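Local coordinates for protein laccase (Botrytis aclada, PDB 3SQR) that oxidises phenolic substrates such as hydroquinones with multiple copper ions, reducing dioxygen to water, and probably takes part in breaking down lignin and detoxifying its products, at residues A[201-206]-A[227-232]; A[222-227]-A[336-341]; A[250-255]-A[344-349]; A[272-277]-A[328-333]. One frame throughout, in Å; residues are numbered along the deposited sequence.

All four contacts belong to the second of the three cupredoxin-like domains of this multicopper oxidase, and together they show how a beta-sandwich is closed by edge strands and long loops. Contact 1 lies at the border of one sheet and contact 3 at the border of the other, with centres about 13 Å apart; Phe253 of contact 3 packs on Asn231, whose glycan both contacts touch. Contact 2 joins two loops and contact 4 a loop to the start of a strand, both with an end near the type 1 copper: the side chains of Pro222 and Asp273 lie about 8 and 7 Å from a copper ion. Asp204 ties contact 1 to contact 4 through the backbone N atoms of Ile272 and Asp273.

Contact 1: residues A[201-206]-A[227-232]; sequences FLQDWA and NTLMNG. With NAG (2-acetamido-2-deoxy-beta-D-glucopyranose), chain C.
Gln203 and Leu229 exchange a pair of backbone hydrogen bonds, with Leu229 N 2.9 Å from Gln203 O, and Trp205 and Asn227 exchange another, joining strand 201-205 to strand 227-230 in antiparallel fashion. Past the strand end Asn231 keeps the ladder going: its N gives a nearly straight bond of 2.7 Å to Phe201 O, while its side-chain OD1 takes the N-H of Phe201 at 3.1 Å. The same amide is glycosylated, ND2 being bonded covalently to C1 of NAG, so the backbone of Phe201 holds the root of the glycan.

Apolar contacts occupy both faces of the pairing. On one, Leu229 CD1 sits over the face of Trp205, 3.7 Å from the centroid of the five-membered ring in a CH-pi contact; the indole reaches it because CG stands anti to the backbone N (chi1 -176°). Gln203 runs alongside Leu229 on this face. On the other, Leu202 CD2 meets Met230 CE at 3.9 Å. In the six-stranded sheet of this cupredoxin-like domain, 227-230 is an outermost strand, paired with 195-205.

Water and outside partners satisfy buried polar groups. One water donates to Gln203 OE1 at 2.7 Å and accepts from Gly232 N, bridging the strand to the turn. The carboxylate of Asp204 points off to the backbone N atoms of Ile272 and Asp273, and Asn227 ND2 binds Asp82 and Thr235.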
# COMPACT_ATOMS: atom_id res chain seq x y z
N PHE A 201 -4.48 -1.59 -10.94
CA PHE A 201 -3.24 -1.91 -10.32
C PHE A 201 -2.06 -1.70 -11.24
O PHE A 201 -2.13 -1.98 -12.43
CB PHE A 201 -3.22 -3.35 -9.83
CG PHE A 201 -4.15 -3.60 -8.66
CD1 PHE A 201 -3.79 -3.15 -7.40
CD2 PHE A 201 -5.35 -4.25 -8.82
CE1 PHE A 201 -4.60 -3.35 -6.34
CE2 PHE A 201 -6.17 -4.50 -7.75
CZ PHE A 201 -5.79 -4.06 -6.51
N LEU A 202 -1.02 -1.12 -10.71
CA LEU A 202 0.23 -0.91 -11.45
C LEU A 202 1.31 -1.68 -10.68
O LEU A 202 1.46 -1.49 -9.48
CB LEU A 202 0.53 0.57 -11.55
CG LEU A 202 -0.49 1.49 -12.17
CD1 LEU A 202 -0.11 2.96 -11.88
CD2 LEU A 202 -0.63 1.16 -13.67
N GLN A 203 2.04 -2.56 -11.34
CA GLN A 203 3.08 -3.31 -10.65
C GLN A 203 4.13 -3.79 -11.63
O GLN A 203 3.93 -3.86 -12.83
CB GLN A 203 2.49 -4.52 -9.95
CG GLN A 203 1.83 -5.48 -10.92
CD GLN A 203 1.07 -6.59 -10.27
OE1 GLN A 203 -0.12 -6.72 -10.43
NE2 GLN A 203 1.79 -7.50 -9.61
N ASP A 204 5.28 -4.09 -11.06
CA ASP A 204 6.28 -4.95 -11.68
C ASP A 204 5.71 -6.36 -11.63
O ASP A 204 4.71 -6.63 -10.95
CB ASP A 204 7.66 -4.86 -10.98
CG ASP A 204 7.59 -4.84 -9.47
OD1 ASP A 204 6.60 -5.36 -8.88
OD2 ASP A 204 8.54 -4.31 -8.85
N TRP A 205 6.35 -7.27 -12.35
CA TRP A 205 5.91 -8.65 -12.29
C TRP A 205 7.02 -9.56 -12.72
O TRP A 205 7.51 -9.44 -13.86
CB TRP A 205 4.72 -8.85 -13.23
CG TRP A 205 4.18 -10.21 -13.16
CD1 TRP A 205 4.16 -11.14 -14.17
CD2 TRP A 205 3.54 -10.82 -12.04
NE1 TRP A 205 3.58 -12.31 -13.72
CE2 TRP A 205 3.19 -12.15 -12.42
CE3 TRP A 205 3.25 -10.41 -10.75
CZ2 TRP A 205 2.57 -13.02 -11.55
CZ3 TRP A 205 2.65 -11.29 -9.88
CH2 TRP A 205 2.29 -12.59 -10.30
N ALA A 206 7.44 -10.43 -11.80
CA ALA A 206 8.51 -11.36 -12.09
C ALA A 206 7.95 -12.53 -12.90
O ALA A 206 6.73 -12.76 -12.87
CB ALA A 206 9.13 -11.88 -10.81
N ASN A 227 8.80 -8.30 -16.26
CA ASN A 227 7.76 -7.59 -16.93
C ASN A 227 7.06 -6.66 -15.91
O ASN A 227 7.56 -6.48 -14.80
CB ASN A 227 6.74 -8.56 -17.54
CG ASN A 227 6.07 -8.00 -18.76
OD1 ASN A 227 6.43 -6.94 -19.27
ND2 ASN A 227 5.03 -8.75 -19.26
N THR A 228 5.98 -6.06 -16.36
CA THR A 228 5.06 -5.27 -15.51
C THR A 228 3.65 -5.74 -15.84
O THR A 228 3.43 -6.33 -16.89
CB THR A 228 5.17 -3.78 -15.76
OG1 THR A 228 4.66 -3.46 -17.06
CG2 THR A 228 6.67 -3.29 -15.65
N LEU A 229 2.69 -5.45 -14.96
CA LEU A 229 1.25 -5.70 -15.22
C LEU A 229 0.49 -4.47 -14.94
O LEU A 229 0.81 -3.71 -14.00
CB LEU A 229 0.70 -6.79 -14.35
CG LEU A 229 1.34 -8.18 -14.47
CD1 LEU A 229 0.78 -9.08 -13.43
CD2 LEU A 229 1.11 -8.77 -15.81
N MET A 230 -0.51 -4.25 -15.79
CA MET A 230 -1.47 -3.22 -15.56
C MET A 230 -2.80 -3.88 -15.36
O MET A 230 -3.34 -4.53 -16.25
CB MET A 230 -1.53 -2.22 -16.73
CG MET A 230 -2.42 -1.08 -16.48
SD MET A 230 -2.32 0.24 -17.74
CE MET A 230 -0.65 0.85 -17.52
N ASN A 231 -3.35 -3.68 -14.18
CA ASN A 231 -4.51 -4.39 -13.72
C ASN A 231 -4.44 -5.86 -14.02
O ASN A 231 -5.41 -6.45 -14.44
CB ASN A 231 -5.79 -3.78 -14.25
CG ASN A 231 -6.88 -3.82 -13.21
OD1 ASN A 231 -6.64 -3.56 -12.03
ND2 ASN A 231 -8.04 -4.17 -13.63
N GLY A 232 -3.27 -6.44 -13.75
CA GLY A 232 -3.11 -7.86 -13.81
C GLY A 232 -2.75 -8.42 -15.18
O GLY A 232 -2.65 -9.60 -15.30
C1 NAG C . -9.16 -4.28 -12.74
C2 NAG C . -10.44 -3.70 -13.35
C3 NAG C . -11.53 -3.79 -12.29
C4 NAG C . -11.74 -5.22 -11.81
C5 NAG C . -10.37 -5.91 -11.50
C6 NAG C . -10.45 -7.40 -11.69
C7 NAG C . -10.72 -1.72 -14.71
C8 NAG C . -10.61 -0.21 -14.84
N2 NAG C . -10.32 -2.30 -13.58
O3 NAG C . -12.74 -3.24 -12.75
O4 NAG C . -12.55 -5.22 -10.62
O5 NAG C . -9.37 -5.62 -12.44
O6 NAG C . -9.35 -8.03 -11.04
O7 NAG C . -11.16 -2.44 -15.61
O HOH W 1 -1.46 -5.10 -12.17

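Contact 2: residues A[222-227]-A[336-341]; sequences PPALEN and TNNEAA
Asn338 N donates to Leu225 O at 2.9 Å in a nearly straight bond, 165° at the hydrogen, a direct hydrogen bond between the two loops. The CB of Asn338 also lies close beyond that oxygen, 3.2 Å from Leu225 O. With CG anti to the carbonyl carbon (chi1 -77°), the amide reaches back along the 222-227 loop, and OD1 comes to 3.3 Å from Ala224 CB. The methyl of Ala224 is thus held between this amide oxygen and Thr336 OG1.

Ordered waters add further bridges between the loops. One accepts from Leu225 N at 2.9 Å and lies 2.6 Å from Thr336 O, and another bridges Asn227 OD1 and Glu339 O, donating to each at 2.8 Å. Beside that bridge the aliphatic part of Glu339 lies against Asn227, CB 3.5 Å from OD1, with the carboxylate plane almost perpendicular to the amide.

The two loops run nearly parallel at the protein surface. Loop 222-227 leads from helix 210-217 into strand 227-230; loop 336-341 lies between strands 323-327 and 344-348. Pro223 and Leu225 rest on Ile213 of helix 210-217, while Pro222 and Pro223 pack on Trp530 of helix 529-533, near the type 1 copper ligand His531.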
# COMPACT_ATOMS: atom_id res chain seq x y z
N PRO A 222 18.04 -4.75 -5.85
CA PRO A 222 16.81 -5.37 -6.31
C PRO A 222 17.01 -5.86 -7.76
O PRO A 222 17.61 -5.17 -8.55
CB PRO A 222 15.82 -4.22 -6.29
CG PRO A 222 16.28 -3.38 -5.16
CD PRO A 222 17.80 -3.36 -5.47
N PRO A 223 16.55 -7.07 -8.06
CA PRO A 223 16.66 -7.49 -9.46
C PRO A 223 15.73 -6.72 -10.41
O PRO A 223 14.66 -6.28 -9.98
CB PRO A 223 16.23 -8.95 -9.42
CG PRO A 223 15.36 -9.09 -8.25
CD PRO A 223 15.97 -8.11 -7.19
N ALA A 224 16.15 -6.58 -11.66
CA ALA A 224 15.26 -6.17 -12.74
C ALA A 224 14.33 -7.35 -12.97
O ALA A 224 14.77 -8.49 -13.17
CB ALA A 224 16.01 -5.85 -14.01
N LEU A 225 13.03 -7.09 -12.81
CA LEU A 225 12.04 -8.16 -13.05
C LEU A 225 11.67 -8.19 -14.49
O LEU A 225 11.95 -7.26 -15.29
CB LEU A 225 10.81 -7.95 -12.14
CG LEU A 225 11.13 -7.92 -10.65
CD1 LEU A 225 9.88 -7.79 -9.82
CD2 LEU A 225 11.96 -9.14 -10.21
N GLU A 226 11.00 -9.27 -14.87
CA GLU A 226 10.86 -9.56 -16.30
C GLU A 226 9.80 -8.78 -16.99
O GLU A 226 9.87 -8.54 -18.18
CB GLU A 226 10.56 -11.03 -16.46
CG GLU A 226 11.73 -11.96 -16.22
CD GLU A 226 12.15 -12.14 -14.75
OE1 GLU A 226 11.33 -11.94 -13.83
OE2 GLU A 226 13.34 -12.42 -14.49
N ASN A 227 8.80 -8.30 -16.26
CA ASN A 227 7.76 -7.59 -16.93
C ASN A 227 7.06 -6.66 -15.91
O ASN A 227 7.56 -6.48 -14.80
CB ASN A 227 6.74 -8.56 -17.54
CG ASN A 227 6.07 -8.00 -18.76
OD1 ASN A 227 6.43 -6.94 -19.27
ND2 ASN A 227 5.03 -8.75 -19.26
N THR A 336 15.08 -0.82 -11.73
CA THR A 336 15.21 -1.45 -13.04
C THR A 336 14.04 -2.41 -13.33
O THR A 336 13.46 -2.99 -12.41
CB THR A 336 16.47 -2.30 -13.13
OG1 THR A 336 16.49 -3.23 -12.06
CG2 THR A 336 17.77 -1.39 -13.06
N ASN A 337 13.73 -2.52 -14.61
CA ASN A 337 12.79 -3.52 -15.11
C ASN A 337 13.24 -3.86 -16.54
O ASN A 337 13.69 -3.00 -17.33
CB ASN A 337 11.38 -2.96 -15.10
CG ASN A 337 10.36 -4.02 -15.36
OD1 ASN A 337 9.96 -4.79 -14.47
ND2 ASN A 337 10.00 -4.10 -16.60
N ASN A 338 13.03 -5.11 -16.88
CA ASN A 338 13.44 -5.61 -18.19
C ASN A 338 12.59 -5.11 -19.29
O ASN A 338 13.03 -5.06 -20.46
CB ASN A 338 13.40 -7.13 -18.19
CG ASN A 338 14.55 -7.76 -17.49
OD1 ASN A 338 15.45 -7.09 -16.97
ND2 ASN A 338 14.58 -9.08 -17.53
N GLU A 339 11.37 -4.65 -18.98
CA GLU A 339 10.45 -4.22 -19.99
C GLU A 339 9.76 -2.93 -19.56
O GLU A 339 8.55 -2.77 -19.73
CB GLU A 339 9.43 -5.32 -20.21
CG GLU A 339 10.03 -6.65 -20.59
CD GLU A 339 10.74 -6.66 -21.93
OE1 GLU A 339 10.54 -5.75 -22.73
OE2 GLU A 339 11.54 -7.58 -22.16
N ALA A 340 10.57 -1.97 -19.11
CA ALA A 340 10.00 -0.70 -18.68
C ALA A 340 9.09 -0.00 -19.69
O ALA A 340 8.04 0.54 -19.33
CB ALA A 340 11.15 0.26 -18.22
N ALA A 341 9.47 0.01 -20.98
CA ALA A 341 8.74 0.74 -21.98
C ALA A 341 7.35 0.12 -22.20
O ALA A 341 6.48 0.81 -22.76
CB ALA A 341 9.54 0.81 -23.34
O HOH W 2 16.34 -1.98 -9.22
O HOH W 3 14.10 -3.49 -9.77
O HOH W 4 11.55 -4.67 -12.15
O HOH W 5 11.96 -9.75 -19.44
O HOH W 6 6.30 -4.19 -19.03

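Contact 3: residues A[250-255]-A[344-349]; sequences GKKFEL and TGILRY. With NAG (2-acetamido-2-deoxy-beta-D-glucopyranose), chain C; SO4 (sulfate ion), chain M.
Glu254 and Leu255 pair in parallel with Ile346 and Leu347, Ile346 taking part through both of its polar backbone atoms: its N donates to Phe253 O and its O accepts from Leu255 N, each at 2.9 Å, before Arg348 N continues the ladder to Leu255 O.

Lys252 spans the start of the pairing. Bent at its second torsion (chi2 -56°), it lays CB and CG across the end of Ile346, CB 3.9 Å from CD1, and carries NZ to Thr344 OG1 at 2.8 Å; Asn234 takes another bond from the same ammonium. A water extends the polar link, accepting from Phe253 N and donating to Thr344 O. Leu255 and Leu347 lie side by side on the face opposite Glu254 and Ile346. The Phe253 ring presents its edge to the acetamido group of the Asn231 glycan.

Ile346 CG2 lies 3.7 Å above the guanidinium plane of Arg348, over its centre. NH1 of this arginine donates to Ala355 O. The guanidinium edge also takes a sulfate, probably from the crystallisation liquor, with NH2 2.8 Å from sulfate O3 and NE sharing its proton between O3 and O4. Lys251 NZ grips the anion from the other segment, 2.6 Å from O1. Glu254 crosses the arginine chain at about a right angle; its OE2 is hydrogen-bonded to Thr256 OG1, and its 4.3 Å separation from Arg348 NE is beyond a salt bridge.

Strand 254-256 is an outermost strand of its sheet, and 344-348 separates it from 323-327, whose Ile326 packs against Phe253, Leu255 and Leu347.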
# COMPACT_ATOMS: atom_id res chain seq x y z
N GLY A 250 -0.22 -12.74 -24.13
CA GLY A 250 -0.51 -11.69 -23.17
C GLY A 250 -1.19 -10.57 -23.89
O GLY A 250 -0.85 -10.27 -25.04
N LYS A 251 -2.09 -9.89 -23.21
CA LYS A 251 -2.82 -8.80 -23.76
C LYS A 251 -2.69 -7.57 -22.89
O LYS A 251 -2.66 -7.67 -21.68
CB LYS A 251 -4.33 -9.13 -23.91
CG LYS A 251 -4.71 -9.80 -25.22
CD LYS A 251 -6.26 -9.84 -25.45
CE LYS A 251 -6.89 -8.47 -25.88
NZ LYS A 251 -8.23 -8.70 -26.48
N LYS A 252 -2.65 -6.42 -23.55
CA LYS A 252 -2.68 -5.15 -22.89
C LYS A 252 -3.96 -5.02 -22.12
O LYS A 252 -5.07 -5.42 -22.59
CB LYS A 252 -2.63 -3.99 -23.85
CG LYS A 252 -1.25 -3.78 -24.52
CD LYS A 252 -0.12 -3.62 -23.50
CE LYS A 252 1.21 -3.18 -24.12
NZ LYS A 252 2.35 -3.11 -23.09
N PHE A 253 -3.81 -4.47 -20.92
CA PHE A 253 -4.93 -3.94 -20.18
C PHE A 253 -5.74 -3.03 -21.11
O PHE A 253 -5.17 -2.28 -21.87
CB PHE A 253 -4.45 -3.06 -19.05
CG PHE A 253 -5.54 -2.25 -18.40
CD1 PHE A 253 -6.54 -2.88 -17.67
CD2 PHE A 253 -5.61 -0.86 -18.55
CE1 PHE A 253 -7.55 -2.17 -17.05
CE2 PHE A 253 -6.64 -0.11 -17.94
CZ PHE A 253 -7.63 -0.78 -17.19
N GLU A 254 -7.04 -3.14 -21.03
CA GLU A 254 -7.89 -2.28 -21.85
C GLU A 254 -8.96 -1.68 -21.03
O GLU A 254 -9.53 -2.38 -20.15
CB GLU A 254 -8.51 -3.11 -22.98
CG GLU A 254 -9.24 -2.29 -24.04
CD GLU A 254 -10.68 -1.93 -23.72
OE1 GLU A 254 -11.27 -2.56 -22.81
OE2 GLU A 254 -11.22 -1.01 -24.38
N LEU A 255 -9.29 -0.45 -21.34
CA LEU A 255 -10.27 0.35 -20.66
C LEU A 255 -11.08 1.07 -21.77
O LEU A 255 -10.46 1.66 -22.63
CB LEU A 255 -9.56 1.42 -19.80
CG LEU A 255 -10.48 2.38 -19.06
CD1 LEU A 255 -11.64 1.71 -18.25
CD2 LEU A 255 -9.68 3.41 -18.24
N THR A 344 2.30 -0.27 -20.07
CA THR A 344 1.30 0.46 -20.76
C THR A 344 0.05 -0.41 -20.88
O THR A 344 0.10 -1.65 -20.73
CB THR A 344 1.71 0.82 -22.22
OG1 THR A 344 1.95 -0.37 -22.98
CG2 THR A 344 2.97 1.72 -22.22
N GLY A 345 -1.03 0.27 -21.18
CA GLY A 345 -2.30 -0.34 -21.53
C GLY A 345 -2.95 0.51 -22.62
O GLY A 345 -2.33 1.43 -23.12
N ILE A 346 -4.16 0.16 -22.95
CA ILE A 346 -4.90 0.78 -24.03
C ILE A 346 -6.25 1.24 -23.59
O ILE A 346 -7.06 0.47 -23.00
CB ILE A 346 -5.11 -0.23 -25.22
CG1 ILE A 346 -3.79 -0.70 -25.78
CG2 ILE A 346 -5.94 0.42 -26.29
CD1 ILE A 346 -3.92 -1.84 -26.84
N LEU A 347 -6.52 2.53 -23.85
CA LEU A 347 -7.78 3.14 -23.72
C LEU A 347 -8.44 3.17 -25.11
O LEU A 347 -7.80 3.61 -26.04
CB LEU A 347 -7.60 4.57 -23.28
CG LEU A 347 -8.91 5.34 -23.12
CD1 LEU A 347 -9.69 4.84 -21.93
CD2 LEU A 347 -8.61 6.81 -22.98
N ARG A 348 -9.66 2.67 -25.21
CA ARG A 348 -10.45 2.67 -26.48
C ARG A 348 -11.73 3.41 -26.27
O ARG A 348 -12.44 3.23 -25.26
CB ARG A 348 -10.76 1.26 -26.88
CG ARG A 348 -9.54 0.38 -27.04
CD ARG A 348 -9.96 -0.87 -27.75
NE ARG A 348 -8.93 -1.86 -27.86
CZ ARG A 348 -7.87 -1.74 -28.65
NH1 ARG A 348 -7.68 -0.67 -29.41
NH2 ARG A 348 -6.99 -2.72 -28.68
N TYR A 349 -12.10 4.24 -27.25
CA TYR A 349 -13.44 4.83 -27.27
C TYR A 349 -14.36 3.96 -28.08
O TYR A 349 -15.58 4.13 -28.05
CB TYR A 349 -13.38 6.24 -27.85
CG TYR A 349 -13.00 7.36 -26.90
CD1 TYR A 349 -11.69 7.48 -26.43
CD2 TYR A 349 -13.93 8.27 -26.45
CE1 TYR A 349 -11.34 8.49 -25.58
CE2 TYR A 349 -13.57 9.32 -25.60
CZ TYR A 349 -12.28 9.40 -25.16
OH TYR A 349 -11.86 10.39 -24.35
C1 NAG C . -9.16 -4.28 -12.74
C2 NAG C . -10.44 -3.70 -13.35
C3 NAG C . -11.53 -3.79 -12.29
C4 NAG C . -11.74 -5.22 -11.81
C5 NAG C . -10.37 -5.91 -11.50
C6 NAG C . -10.45 -7.40 -11.69
C7 NAG C . -10.72 -1.72 -14.71
C8 NAG C . -10.61 -0.21 -14.84
N2 NAG C . -10.32 -2.30 -13.58
O3 NAG C . -12.74 -3.24 -12.75
O4 NAG C . -12.55 -5.22 -10.62
O5 NAG C . -9.37 -5.62 -12.44
O6 NAG C . -9.35 -8.03 -11.04
O7 NAG C . -11.16 -2.44 -15.61
S SO4 M . -9.09 -5.35 -26.42
O1 SO4 M . -9.35 -6.48 -27.29
O2 SO4 M . -8.88 -5.86 -25.06
O3 SO4 M . -7.89 -4.64 -26.83
O4 SO4 M . -10.25 -4.45 -26.45
O HOH W 7 -1.19 -4.03 -19.91

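Contact 4: residues A[272-277]-A[328-333]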
# COMPACT_ATOMS: atom_id res chain seq x y z
N ILE A 272 6.61 -4.66 -6.22
CA ILE A 272 7.67 -5.05 -5.27
C ILE A 272 8.65 -3.90 -5.16
O ILE A 272 9.09 -3.53 -4.09
CB ILE A 272 8.40 -6.31 -5.85
CG1 ILE A 272 7.48 -7.51 -5.78
CG2 ILE A 272 9.73 -6.61 -5.16
CD1 ILE A 272 7.96 -8.65 -6.70
N ASP A 273 8.98 -3.34 -6.30
CA ASP A 273 9.94 -2.22 -6.36
C ASP A 273 9.77 -1.48 -7.63
O ASP A 273 10.57 -1.62 -8.56
CB ASP A 273 11.35 -2.73 -6.23
CG ASP A 273 12.37 -1.61 -5.92
OD1 ASP A 273 12.02 -0.43 -6.03
OD2 ASP A 273 13.51 -1.94 -5.54
N SER A 274 8.71 -0.67 -7.69
CA SER A 274 8.26 -0.01 -8.90
C SER A 274 7.83 1.36 -8.56
O SER A 274 7.15 1.54 -7.56
CB SER A 274 7.06 -0.77 -9.54
OG SER A 274 6.10 -1.04 -8.52
N HIS A 275 8.07 2.29 -9.47
CA HIS A 275 7.55 3.64 -9.37
C HIS A 275 6.87 3.95 -10.67
O HIS A 275 7.41 3.61 -11.75
CB HIS A 275 8.65 4.69 -9.13
CG HIS A 275 8.13 6.00 -8.67
ND1 HIS A 275 7.62 6.95 -9.53
CD2 HIS A 275 8.00 6.51 -7.42
CE1 HIS A 275 7.20 7.99 -8.82
NE2 HIS A 275 7.45 7.77 -7.55
N PHE A 276 5.74 4.59 -10.56
CA PHE A 276 4.93 4.91 -11.73
C PHE A 276 4.66 6.38 -11.81
O PHE A 276 4.65 7.10 -10.84
CB PHE A 276 3.62 4.08 -11.82
CG PHE A 276 3.86 2.60 -11.95
CD1 PHE A 276 4.19 2.02 -13.16
CD2 PHE A 276 3.78 1.79 -10.83
CE1 PHE A 276 4.43 0.69 -13.29
CE2 PHE A 276 4.01 0.45 -10.93
CZ PHE A 276 4.37 -0.11 -12.18
N GLU A 277 4.42 6.83 -13.04
CA GLU A 277 3.97 8.18 -13.33
C GLU A 277 2.82 8.08 -14.33
O GLU A 277 2.96 8.32 -15.55
CB GLU A 277 5.14 9.07 -13.80
CG GLU A 277 4.73 10.54 -13.77
CD GLU A 277 5.79 11.48 -14.30
OE1 GLU A 277 6.97 11.06 -14.26
OE2 GLU A 277 5.38 12.65 -14.73
N GLY A 328 2.05 3.62 -17.78
CA GLY A 328 2.52 3.55 -16.40
C GLY A 328 3.71 4.47 -16.16
O GLY A 328 3.97 4.87 -15.05
N ASN A 329 4.49 4.73 -17.22
CA ASN A 329 5.76 5.46 -17.08
C ASN A 329 6.56 4.95 -15.92
O ASN A 329 6.89 5.68 -14.98
CB ASN A 329 5.53 6.94 -16.94
CG ASN A 329 5.05 7.58 -18.21
OD1 ASN A 329 5.68 7.41 -19.28
ND2 ASN A 329 4.06 8.42 -18.11
N TRP A 330 6.94 3.72 -16.02
CA TRP A 330 7.87 3.11 -15.11
C TRP A 330 9.06 4.04 -14.89
O TRP A 330 9.72 4.45 -15.90
CB TRP A 330 8.41 1.81 -15.68
CG TRP A 330 9.41 1.11 -14.85
CD1 TRP A 330 10.76 1.37 -14.77
CD2 TRP A 330 9.14 0.15 -13.84
NE1 TRP A 330 11.34 0.61 -13.80
CE2 TRP A 330 10.38 -0.16 -13.22
CE3 TRP A 330 7.97 -0.54 -13.44
CZ2 TRP A 330 10.48 -1.08 -12.20
CZ3 TRP A 330 8.09 -1.50 -12.47
CH2 TRP A 330 9.33 -1.74 -11.83
N GLY A 331 9.33 4.34 -13.61
CA GLY A 331 10.51 5.14 -13.23
C GLY A 331 11.83 4.39 -13.34
O GLY A 331 12.27 3.75 -12.41
N THR A 332 12.49 4.49 -14.49
CA THR A 332 13.73 3.70 -14.68
C THR A 332 14.87 4.20 -13.78
O THR A 332 15.71 3.42 -13.37
CB THR A 332 14.19 3.79 -16.15
OG1 THR A 332 14.20 5.15 -16.56
CG2 THR A 332 13.21 2.99 -17.05
N THR A 333 14.85 5.47 -13.41
CA THR A 333 15.83 5.96 -12.44
C THR A 333 15.57 5.49 -11.00
O THR A 333 16.46 5.52 -10.16
CB THR A 333 15.94 7.48 -12.43
OG1 THR A 333 14.68 8.04 -12.15
CG2 THR A 333 16.40 8.04 -13.79
O HOH W 8 10.63 2.23 -10.83
O HOH W 9 7.75 6.73 -12.30
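Gly331 and Gly328 are tied by hydrogen bonds to His275 and Glu277, around the start of strand 276-280. Gly331 N donates to His275 O at 2.8 Å, coming from above the carbonyl plane. Two residues along, Glu277 is held through both backbone polar atoms: its N donates to Gly328 O at 2.8 Å, and its O receives ND2 of Asn329 in a nearly straight bond of the same length. Since Glu277 O lies almost in the amide plane of Asn329, the bond fixes the turn of that side chain.

Waters add two bridges. One accepts from His275 N and donates to Gly331 O at 2.7 Å; the other sits at the edge of the His275 imidazole, 2.8 Å from ND1, and donates to Asn329 O.

Aromatic packing completes the contact. Trp330, CG anti to its N (chi1 178°), places its indole beside Asp273 and Ser274 and turns an edge toward the Phe276 face, an offset edge-to-face pair with planes at 87° and centroids 5.6 Å apart. The NE1 of Trp330 bonds to Ser335 O.

The loop follows strand 323-327, neighbour of 276-280 in the sheet. Phe276 reaches Leu202 of strand 195-205, bridging the two sheets of the domain, while Ile272 and Asp273 abut helix 529-533 beside the type 1 copper.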